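Local coordinates for protein lysine cyclodeaminase (Streptomyces pristinaespiralis, PDB 5YU3) that probably catalyses the NAD-dependent cyclodeamination of L-lysine to L-pipecolic acid, and also recognises L-ornithine and L-2,4-diaminobutyric acid, at residues 137-145 against 198-209; 126-135 against 226-234. One frame throughout, in Å; residues are numbered along the deposited sequence.

In the fold
Followed from the N terminus, the chain first passes through strands of the mixed sheet and enters helix 115-133, whose last two turns supply the first half of contact 2. Strand 140-144 comes next and opens contact 1, which is completed when helix 195-201 and strand 204-207 return beside it. Only afterwards does strand 229-232 come back to the helix and complete contact 2, so the shorter loop sits wholly within the longer one. Both contacts belong to the parallel NAD-binding sheet: contact 1 joins two of its strands, while contact 2 lays a helix on the next strand. They meet between strands 204-207 and 229-232, and both end at NAD.

Contact 1 of 2, residues 137-145 against 198-209; sequences DSHTLGLIG and IAAEADVISTAT. With NAD (nicotinamide-adenine-dinucleotide), chain F.
Gly142 and Ile198 meet in a tightly packed part of the contact. CG2 of Ile198 rests 3.6 Å from CA of Gly142, in space that a beta carbon there would have to share. With CG1 turned beside its backbone N (chi1 -66°), Ile198 reaches on along the strand, and its CD1 lies 3.5 Å from CD1 of Ile144 as the two side chains cross obliquely. On the other face of the sheet CD1 of Leu141 packs on CG1 of Val204, and CD2 of Leu143 on CB of Ser206, whose hydroxyl turns to Gln153 of helix 148-160.

How two distant strands build one cofactor site is illustrated here. Strands 140-144 and 204-207 are parallel neighbours in a Rossmann-type sheet, bonded alternately from Thr140 O, which takes Asp203 N, through Gly142 N to Val204 O (2.8 Å) and onward to Ala208 N, which meets Ile144 O. At their C-terminal ends Ile144 CG2 touches C2A of the NAD adenine at 3.7 Å. Thr209 CG2 touches both Ile144 O and adenine N3A, while Gly145 probably opens a GxGxxA turn, as in other such folds.

The opposite end is held by polar groups and loosens only at its outer margin, where His139 is exposed and Glu201 partly so. OD2 of Asp203 accepts N of His139 (2.9 Å) from above the carboxylate plane and N of Thr140 (3.0 Å) on its anti side; OD1 turns to Arg225 and His227. An alanine at Asp203 would probably leave both amides without their acceptor and Arg225 and His227 without their mate, freeing the start of strand 140-144 to shift. Farther out, a water donates to Glu201 O at 2.6 Å and lies near Thr140 OG1, which also pairs in the ring plane with ND1 of His139.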
# COMPACT_ATOMS: atom_id res chain seq x y z
N ASP A 137 4.77 -17.76 -36.69
CA ASP A 137 5.21 -19.14 -36.80
C ASP A 137 6.41 -19.44 -35.92
O ASP A 137 7.11 -20.44 -36.14
CB ASP A 137 5.51 -19.49 -38.27
CG ASP A 137 6.60 -18.61 -38.87
OD1 ASP A 137 6.99 -17.61 -38.23
OD2 ASP A 137 7.08 -18.92 -39.98
N SER A 138 6.67 -18.59 -34.92
CA SER A 138 7.75 -18.82 -33.96
C SER A 138 7.68 -20.24 -33.40
O SER A 138 6.64 -20.68 -32.91
CB SER A 138 7.68 -17.81 -32.83
OG SER A 138 8.08 -16.52 -33.27
N HIS A 139 8.81 -20.93 -33.45
CA HIS A 139 8.89 -22.34 -33.09
C HIS A 139 9.78 -22.60 -31.89
O HIS A 139 9.54 -23.56 -31.14
CB HIS A 139 9.35 -23.12 -34.35
CG HIS A 139 10.02 -24.44 -34.09
ND1 HIS A 139 11.25 -24.55 -33.47
CD2 HIS A 139 9.66 -25.69 -34.45
CE1 HIS A 139 11.59 -25.83 -33.42
NE2 HIS A 139 10.65 -26.54 -34.00
N THR A 140 10.79 -21.76 -31.65
CA THR A 140 11.77 -21.97 -30.60
C THR A 140 11.73 -20.82 -29.60
O THR A 140 12.00 -19.68 -29.97
CB THR A 140 13.19 -22.10 -31.17
OG1 THR A 140 13.28 -23.29 -31.96
CG2 THR A 140 14.21 -22.14 -30.05
N LEU A 141 11.42 -21.13 -28.35
CA LEU A 141 11.46 -20.15 -27.28
C LEU A 141 12.77 -20.27 -26.52
O LEU A 141 13.26 -21.38 -26.27
CB LEU A 141 10.27 -20.34 -26.31
CG LEU A 141 10.30 -19.58 -24.98
CD1 LEU A 141 10.10 -18.09 -25.24
CD2 LEU A 141 9.20 -20.11 -24.04
N GLY A 142 13.35 -19.13 -26.17
CA GLY A 142 14.49 -19.08 -25.27
C GLY A 142 14.05 -18.53 -23.93
O GLY A 142 13.24 -17.60 -23.87
N LEU A 143 14.57 -19.12 -22.85
CA LEU A 143 14.32 -18.63 -21.50
C LEU A 143 15.66 -18.44 -20.80
O LEU A 143 16.43 -19.40 -20.68
CB LEU A 143 13.43 -19.59 -20.69
CG LEU A 143 12.02 -19.83 -21.22
CD1 LEU A 143 11.33 -20.92 -20.40
CD2 LEU A 143 11.16 -18.55 -21.24
N ILE A 144 15.93 -17.23 -20.33
CA ILE A 144 17.07 -16.96 -19.46
C ILE A 144 16.52 -16.68 -18.07
O ILE A 144 15.76 -15.72 -17.88
CB ILE A 144 17.92 -15.78 -19.95
CG1 ILE A 144 18.24 -15.91 -21.44
CG2 ILE A 144 19.19 -15.68 -19.09
CD1 ILE A 144 19.26 -16.95 -21.73
N GLY A 145 16.90 -17.51 -17.10
CA GLY A 145 16.19 -17.58 -15.84
C GLY A 145 15.08 -18.61 -15.91
O GLY A 145 14.15 -18.47 -16.71
N ILE A 198 21.14 -19.72 -27.10
CA ILE A 198 19.76 -19.23 -27.06
C ILE A 198 19.62 -17.99 -27.93
O ILE A 198 18.67 -17.87 -28.71
CB ILE A 198 19.35 -18.96 -25.60
CG1 ILE A 198 19.29 -20.28 -24.81
CG2 ILE A 198 18.02 -18.21 -25.53
CD1 ILE A 198 19.13 -20.09 -23.30
N ALA A 199 20.58 -17.06 -27.83
CA ALA A 199 20.56 -15.86 -28.66
C ALA A 199 20.57 -16.21 -30.14
O ALA A 199 19.83 -15.62 -30.94
CB ALA A 199 21.74 -14.96 -28.30
N ALA A 200 21.38 -17.20 -30.54
CA ALA A 200 21.50 -17.54 -31.95
C ALA A 200 20.27 -18.25 -32.50
O ALA A 200 19.94 -18.08 -33.68
CB ALA A 200 22.75 -18.40 -32.19
N GLU A 201 19.58 -19.05 -31.69
CA GLU A 201 18.60 -19.99 -32.22
C GLU A 201 17.15 -19.65 -31.91
O GLU A 201 16.26 -20.17 -32.59
CB GLU A 201 18.90 -21.41 -31.71
CG GLU A 201 20.10 -22.05 -32.41
CD GLU A 201 20.37 -23.48 -31.95
OE1 GLU A 201 21.56 -23.84 -31.80
OE2 GLU A 201 19.41 -24.24 -31.74
N ALA A 202 16.88 -18.79 -30.93
CA ALA A 202 15.49 -18.58 -30.52
C ALA A 202 14.76 -17.63 -31.45
O ALA A 202 15.33 -16.67 -31.98
CB ALA A 202 15.44 -18.04 -29.08
N ASP A 203 13.46 -17.88 -31.63
CA ASP A 203 12.56 -16.95 -32.29
C ASP A 203 11.99 -15.91 -31.34
O ASP A 203 11.71 -14.77 -31.73
CB ASP A 203 11.40 -17.70 -32.95
CG ASP A 203 11.87 -18.71 -33.97
OD1 ASP A 203 12.59 -18.30 -34.91
OD2 ASP A 203 11.52 -19.90 -33.84
N VAL A 204 11.77 -16.30 -30.09
CA VAL A 204 11.28 -15.40 -29.05
C VAL A 204 12.02 -15.77 -27.77
O VAL A 204 12.33 -16.94 -27.55
CB VAL A 204 9.75 -15.50 -28.91
CG1 VAL A 204 9.32 -16.96 -28.84
CG2 VAL A 204 9.24 -14.72 -27.69
N ILE A 205 12.36 -14.78 -26.95
CA ILE A 205 13.08 -15.01 -25.70
C ILE A 205 12.32 -14.29 -24.60
O ILE A 205 11.81 -13.19 -24.82
CB ILE A 205 14.54 -14.51 -25.77
CG1 ILE A 205 15.36 -15.37 -26.75
CG2 ILE A 205 15.21 -14.51 -24.38
CD1 ILE A 205 16.75 -14.79 -27.07
N SER A 206 12.24 -14.90 -23.42
CA SER A 206 11.89 -14.20 -22.19
C SER A 206 13.07 -14.25 -21.23
O SER A 206 13.60 -15.34 -20.95
CB SER A 206 10.63 -14.80 -21.51
OG SER A 206 9.47 -14.54 -22.27
N THR A 207 13.48 -13.09 -20.72
CA THR A 207 14.45 -13.03 -19.64
C THR A 207 13.70 -12.72 -18.35
O THR A 207 12.91 -11.78 -18.30
CB THR A 207 15.54 -11.97 -19.90
OG1 THR A 207 14.98 -10.66 -19.93
CG2 THR A 207 16.24 -12.24 -21.23
N ALA A 208 13.93 -13.54 -17.32
CA ALA A 208 13.20 -13.38 -16.05
C ALA A 208 14.12 -13.94 -14.97
O ALA A 208 13.97 -15.08 -14.50
CB ALA A 208 11.84 -14.08 -16.07
N THR A 209 15.12 -13.13 -14.59
CA THR A 209 16.16 -13.54 -13.68
C THR A 209 16.12 -12.70 -12.41
O THR A 209 15.59 -11.59 -12.40
CB THR A 209 17.56 -13.38 -14.30
OG1 THR A 209 17.89 -11.98 -14.29
CG2 THR A 209 17.57 -13.90 -15.73
PA NAD F . 12.84 -16.70 -9.13
O1A NAD F . 13.77 -16.49 -7.97
O2A NAD F . 11.77 -17.77 -9.05
O5B NAD F . 13.73 -17.07 -10.42
C5B NAD F . 14.79 -16.20 -10.83
C4B NAD F . 15.85 -17.08 -11.46
O4B NAD F . 16.86 -16.26 -12.05
C3B NAD F . 16.57 -17.95 -10.42
O3B NAD F . 16.41 -19.34 -10.74
C2B NAD F . 18.02 -17.52 -10.52
O2B NAD F . 18.95 -18.58 -10.35
C1B NAD F . 18.08 -16.98 -11.93
N9A NAD F . 19.20 -16.06 -12.24
C8A NAD F . 19.77 -15.12 -11.45
N7A NAD F . 20.76 -14.46 -12.13
C5A NAD F . 20.81 -14.99 -13.37
C6A NAD F . 21.61 -14.79 -14.60
N6A NAD F . 22.58 -13.85 -14.65
N1A NAD F . 21.31 -15.56 -15.67
C2A NAD F . 20.35 -16.50 -15.67
N3A NAD F . 19.60 -16.75 -14.59
C4A NAD F . 19.78 -16.04 -13.44
O3 NAD F . 12.15 -15.27 -9.43
PN NAD F . 10.94 -14.97 -10.44
O1N NAD F . 11.07 -15.89 -11.63
O2N NAD F . 9.66 -14.94 -9.64
O5D NAD F . 11.23 -13.45 -10.88
C5D NAD F . 12.28 -13.16 -11.81
C4D NAD F . 12.27 -11.66 -12.11
O4D NAD F . 11.00 -11.28 -12.65
C3D NAD F . 12.46 -10.82 -10.86
O3D NAD F . 13.26 -9.66 -11.19
C2D NAD F . 11.06 -10.36 -10.54
O2D NAD F . 11.03 -9.19 -9.71
C1D NAD F . 10.53 -10.13 -11.94
N1N NAD F . 9.08 -10.04 -12.06
C2N NAD F . 8.58 -9.23 -13.00
C3N NAD F . 7.21 -9.09 -13.17
C7N NAD F . 6.71 -8.20 -14.25
O7N NAD F . 5.54 -7.87 -14.28
N7N NAD F . 7.57 -7.80 -15.20
C4N NAD F . 6.34 -9.84 -12.37
C5N NAD F . 6.89 -10.69 -11.42
C6N NAD F . 8.28 -10.79 -11.28
O HOH W 1 15.84 -22.49 -33.74
O HOH W 2 12.49 -16.73 -18.42

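Contact 2 of 2, residues 126-135 against 226-234; sequences SAVASRLLAR and EHLHINAVG. With NA (sodium ion), chain E; NAD (nicotinamide-adenine-dinucleotide), chain F.
Ser130 and Asn231 meet in a chain of polar groups buried between a helix and a strand. OG of Ser130 receives ND2 of Asn231 at 3.0 Å and lies almost in that amide's plane; the same OG itself donates to Ser126 O at 2.8 Å. That carbonyl already accepts Ser130 N in the helix, and the two donors come to it from opposite faces of its plane. On the strand, NE2 of His229 reaches OD1 of Asn231 at 2.9 Å, steeply from above the carbonyl plane (56° out of it). With CG anti to its backbone N (chi1 174°), the His229 ring extends to the helix, where Ser130 OG sits at its edge and CB of Leu133 lies 3.6 Å from ND1. Ser297 holds that ND1 from the neighbouring strand.

The end of helix 115-133 packs on one face of the Rossmann-type sheet, next to helix 148-160, and its 126-133 portion runs nearly antiparallel to strand 229-232 (161°). Beyond the helix end, Arg135 lays CD over one face of the His227 ring, a CH-pi contact 3.7 Å from the centroid, and a water joins Arg135 N to His227 O. Toward the other end, Val233 O accepts the carboxamide N7N of NAD, while Ala232 O and Gly234 O bind sodium together with Asp300 and Ser301.

Asn231 donates through ND2 to Ser130 OG and Ser206 OG and accepts through OD1 from His229; a flipped amide would probably set donor against donor, so its orientation is likely to be fixed.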
# COMPACT_ATOMS: atom_id res chain seq x y z
N SER A 126 3.34 -10.92 -21.45
CA SER A 126 4.29 -11.34 -22.49
C SER A 126 3.58 -11.95 -23.68
O SER A 126 3.98 -11.74 -24.83
CB SER A 126 5.31 -12.33 -21.91
OG SER A 126 6.21 -11.69 -21.02
N ALA A 127 2.50 -12.71 -23.44
CA ALA A 127 1.75 -13.31 -24.54
C ALA A 127 1.07 -12.24 -25.39
O ALA A 127 1.05 -12.34 -26.62
CB ALA A 127 0.71 -14.30 -24.00
N VAL A 128 0.50 -11.21 -24.75
CA VAL A 128 -0.10 -10.10 -25.50
C VAL A 128 0.95 -9.42 -26.37
O VAL A 128 0.72 -9.15 -27.56
CB VAL A 128 -0.76 -9.09 -24.54
CG1 VAL A 128 -1.24 -7.85 -25.30
CG2 VAL A 128 -1.93 -9.75 -23.82
N ALA A 129 2.11 -9.12 -25.79
CA ALA A 129 3.16 -8.43 -26.55
C ALA A 129 3.71 -9.31 -27.66
O ALA A 129 4.03 -8.81 -28.75
CB ALA A 129 4.30 -8.00 -25.63
N SER A 130 3.88 -10.60 -27.38
CA SER A 130 4.50 -11.49 -28.36
C SER A 130 3.56 -11.81 -29.51
O SER A 130 4.02 -12.04 -30.64
CB SER A 130 4.98 -12.77 -27.69
OG SER A 130 5.94 -12.51 -26.68
N ARG A 131 2.25 -11.84 -29.26
CA ARG A 131 1.32 -11.96 -30.37
C ARG A 131 1.49 -10.81 -31.35
O ARG A 131 1.40 -11.01 -32.57
CB ARG A 131 -0.11 -12.01 -29.83
CG ARG A 131 -1.08 -12.78 -30.69
CD ARG A 131 -2.25 -13.23 -29.84
NE ARG A 131 -2.67 -12.14 -28.97
CZ ARG A 131 -3.74 -12.18 -28.18
NH1 ARG A 131 -4.50 -13.28 -28.14
NH2 ARG A 131 -4.03 -11.12 -27.42
N LEU A 132 1.77 -9.61 -30.84
CA LEU A 132 1.94 -8.44 -31.70
C LEU A 132 3.30 -8.41 -32.39
O LEU A 132 3.40 -7.90 -33.52
CB LEU A 132 1.76 -7.15 -30.89
CG LEU A 132 0.32 -6.72 -30.56
CD1 LEU A 132 0.31 -5.89 -29.28
CD2 LEU A 132 -0.29 -5.94 -31.71
N LEU A 133 4.36 -8.91 -31.74
CA LEU A 133 5.72 -8.59 -32.15
C LEU A 133 6.61 -9.80 -32.44
O LEU A 133 7.72 -9.61 -32.95
CB LEU A 133 6.41 -7.73 -31.08
CG LEU A 133 5.82 -6.32 -30.91
CD1 LEU A 133 6.39 -5.61 -29.70
CD2 LEU A 133 6.05 -5.50 -32.17
N ALA A 134 6.19 -11.01 -32.11
CA ALA A 134 6.94 -12.18 -32.52
C ALA A 134 6.34 -12.74 -33.81
O ALA A 134 5.16 -12.54 -34.11
CB ALA A 134 6.92 -13.27 -31.44
N ARG A 135 7.17 -13.44 -34.57
CA ARG A 135 6.70 -14.09 -35.78
C ARG A 135 5.59 -15.08 -35.43
O ARG A 135 5.74 -15.86 -34.49
CB ARG A 135 7.85 -14.81 -36.47
CG ARG A 135 8.57 -13.98 -37.54
CD ARG A 135 9.48 -14.88 -38.37
NE ARG A 135 8.73 -15.70 -39.33
CZ ARG A 135 8.32 -15.29 -40.52
NH1 ARG A 135 8.59 -14.06 -40.94
NH2 ARG A 135 7.64 -16.11 -41.31
N GLU A 226 17.02 -12.26 -37.11
CA GLU A 226 16.56 -10.95 -37.56
C GLU A 226 15.20 -10.59 -36.97
O GLU A 226 14.95 -9.42 -36.68
CB GLU A 226 16.49 -10.92 -39.08
CG GLU A 226 16.22 -9.53 -39.65
CD GLU A 226 16.10 -9.53 -41.16
OE1 GLU A 226 16.21 -10.63 -41.76
OE2 GLU A 226 15.88 -8.45 -41.74
N HIS A 227 14.34 -11.58 -36.76
CA HIS A 227 12.97 -11.36 -36.31
C HIS A 227 12.79 -11.51 -34.81
O HIS A 227 11.65 -11.47 -34.33
CB HIS A 227 12.04 -12.35 -37.02
CG HIS A 227 12.42 -13.78 -36.80
ND1 HIS A 227 13.39 -14.41 -37.56
CD2 HIS A 227 12.00 -14.69 -35.90
CE1 HIS A 227 13.53 -15.66 -37.14
NE2 HIS A 227 12.69 -15.86 -36.14
N LEU A 228 13.87 -11.70 -34.05
CA LEU A 228 13.78 -12.02 -32.63
C LEU A 228 12.90 -11.03 -31.88
O LEU A 228 13.01 -9.81 -32.06
CB LEU A 228 15.18 -12.06 -32.00
CG LEU A 228 15.24 -12.16 -30.47
CD1 LEU A 228 14.61 -13.48 -29.98
CD2 LEU A 228 16.65 -12.03 -29.95
N HIS A 229 12.01 -11.56 -31.04
CA HIS A 229 11.29 -10.77 -30.05
C HIS A 229 11.71 -11.19 -28.64
O HIS A 229 11.74 -12.39 -28.34
CB HIS A 229 9.78 -10.92 -30.17
CG HIS A 229 9.05 -10.23 -29.07
ND1 HIS A 229 9.07 -8.86 -28.93
CD2 HIS A 229 8.33 -10.71 -28.03
CE1 HIS A 229 8.38 -8.52 -27.86
NE2 HIS A 229 7.91 -9.62 -27.29
N ILE A 230 12.00 -10.21 -27.79
CA ILE A 230 12.40 -10.47 -26.41
C ILE A 230 11.36 -9.87 -25.48
O ILE A 230 11.03 -8.69 -25.60
CB ILE A 230 13.78 -9.88 -26.08
CG1 ILE A 230 14.84 -10.35 -27.07
CG2 ILE A 230 14.17 -10.23 -24.62
CD1 ILE A 230 16.22 -9.70 -26.84
N ASN A 231 10.86 -10.69 -24.54
CA ASN A 231 10.12 -10.17 -23.39
C ASN A 231 11.12 -10.00 -22.26
O ASN A 231 11.62 -10.99 -21.71
CB ASN A 231 8.97 -11.11 -22.99
CG ASN A 231 8.05 -11.43 -24.14
OD1 ASN A 231 7.31 -10.58 -24.63
ND2 ASN A 231 8.09 -12.69 -24.59
N ALA A 232 11.44 -8.75 -21.93
CA ALA A 232 12.38 -8.45 -20.85
C ALA A 232 11.55 -8.29 -19.57
O ALA A 232 10.91 -7.26 -19.36
CB ALA A 232 13.19 -7.20 -21.18
N VAL A 233 11.54 -9.33 -18.74
CA VAL A 233 10.53 -9.42 -17.68
C VAL A 233 11.15 -9.09 -16.33
O VAL A 233 10.48 -8.54 -15.45
CB VAL A 233 9.88 -10.82 -17.66
CG1 VAL A 233 8.94 -10.97 -16.46
CG2 VAL A 233 9.13 -11.05 -18.97
N GLY A 234 12.43 -9.42 -16.16
CA GLY A 234 13.13 -9.14 -14.92
C GLY A 234 13.03 -7.67 -14.56
O GLY A 234 13.16 -6.81 -15.43
NA NA E . 11.98 -5.25 -17.66
PA NAD F . 12.84 -16.70 -9.13
O1A NAD F . 13.77 -16.49 -7.97
O2A NAD F . 11.77 -17.77 -9.05
O5B NAD F . 13.73 -17.07 -10.42
C5B NAD F . 14.79 -16.20 -10.83
C4B NAD F . 15.85 -17.08 -11.46
O4B NAD F . 16.86 -16.26 -12.05
C3B NAD F . 16.57 -17.95 -10.42
O3B NAD F . 16.41 -19.34 -10.74
C2B NAD F . 18.02 -17.52 -10.52
O2B NAD F . 18.95 -18.58 -10.35
C1B NAD F . 18.08 -16.98 -11.93
N9A NAD F . 19.20 -16.06 -12.24
C8A NAD F . 19.77 -15.12 -11.45
N7A NAD F . 20.76 -14.46 -12.13
C5A NAD F . 20.81 -14.99 -13.37
C6A NAD F . 21.61 -14.79 -14.60
N6A NAD F . 22.58 -13.85 -14.65
N1A NAD F . 21.31 -15.56 -15.67
C2A NAD F . 20.35 -16.50 -15.67
N3A NAD F . 19.60 -16.75 -14.59
C4A NAD F . 19.78 -16.04 -13.44
O3 NAD F . 12.15 -15.27 -9.43
PN NAD F . 10.94 -14.97 -10.44
O1N NAD F . 11.07 -15.89 -11.63
O2N NAD F . 9.66 -14.94 -9.64
O5D NAD F . 11.23 -13.45 -10.88
C5D NAD F . 12.28 -13.16 -11.81
C4D NAD F . 12.27 -11.66 -12.11
O4D NAD F . 11.00 -11.28 -12.65
C3D NAD F . 12.46 -10.82 -10.86
O3D NAD F . 13.26 -9.66 -11.19
C2D NAD F . 11.06 -10.36 -10.54
O2D NAD F . 11.03 -9.19 -9.71
C1D NAD F . 10.53 -10.13 -11.94
N1N NAD F . 9.08 -10.04 -12.06
C2N NAD F . 8.58 -9.23 -13.00
C3N NAD F . 7.21 -9.09 -13.17
C7N NAD F . 6.71 -8.20 -14.25
O7N NAD F . 5.54 -7.87 -14.28
N7N NAD F . 7.57 -7.80 -15.20
C4N NAD F . 6.34 -9.84 -12.37
C5N NAD F . 6.89 -10.69 -11.42
C6N NAD F . 8.28 -10.79 -11.28
O HOH W 3 9.88 -13.41 -33.53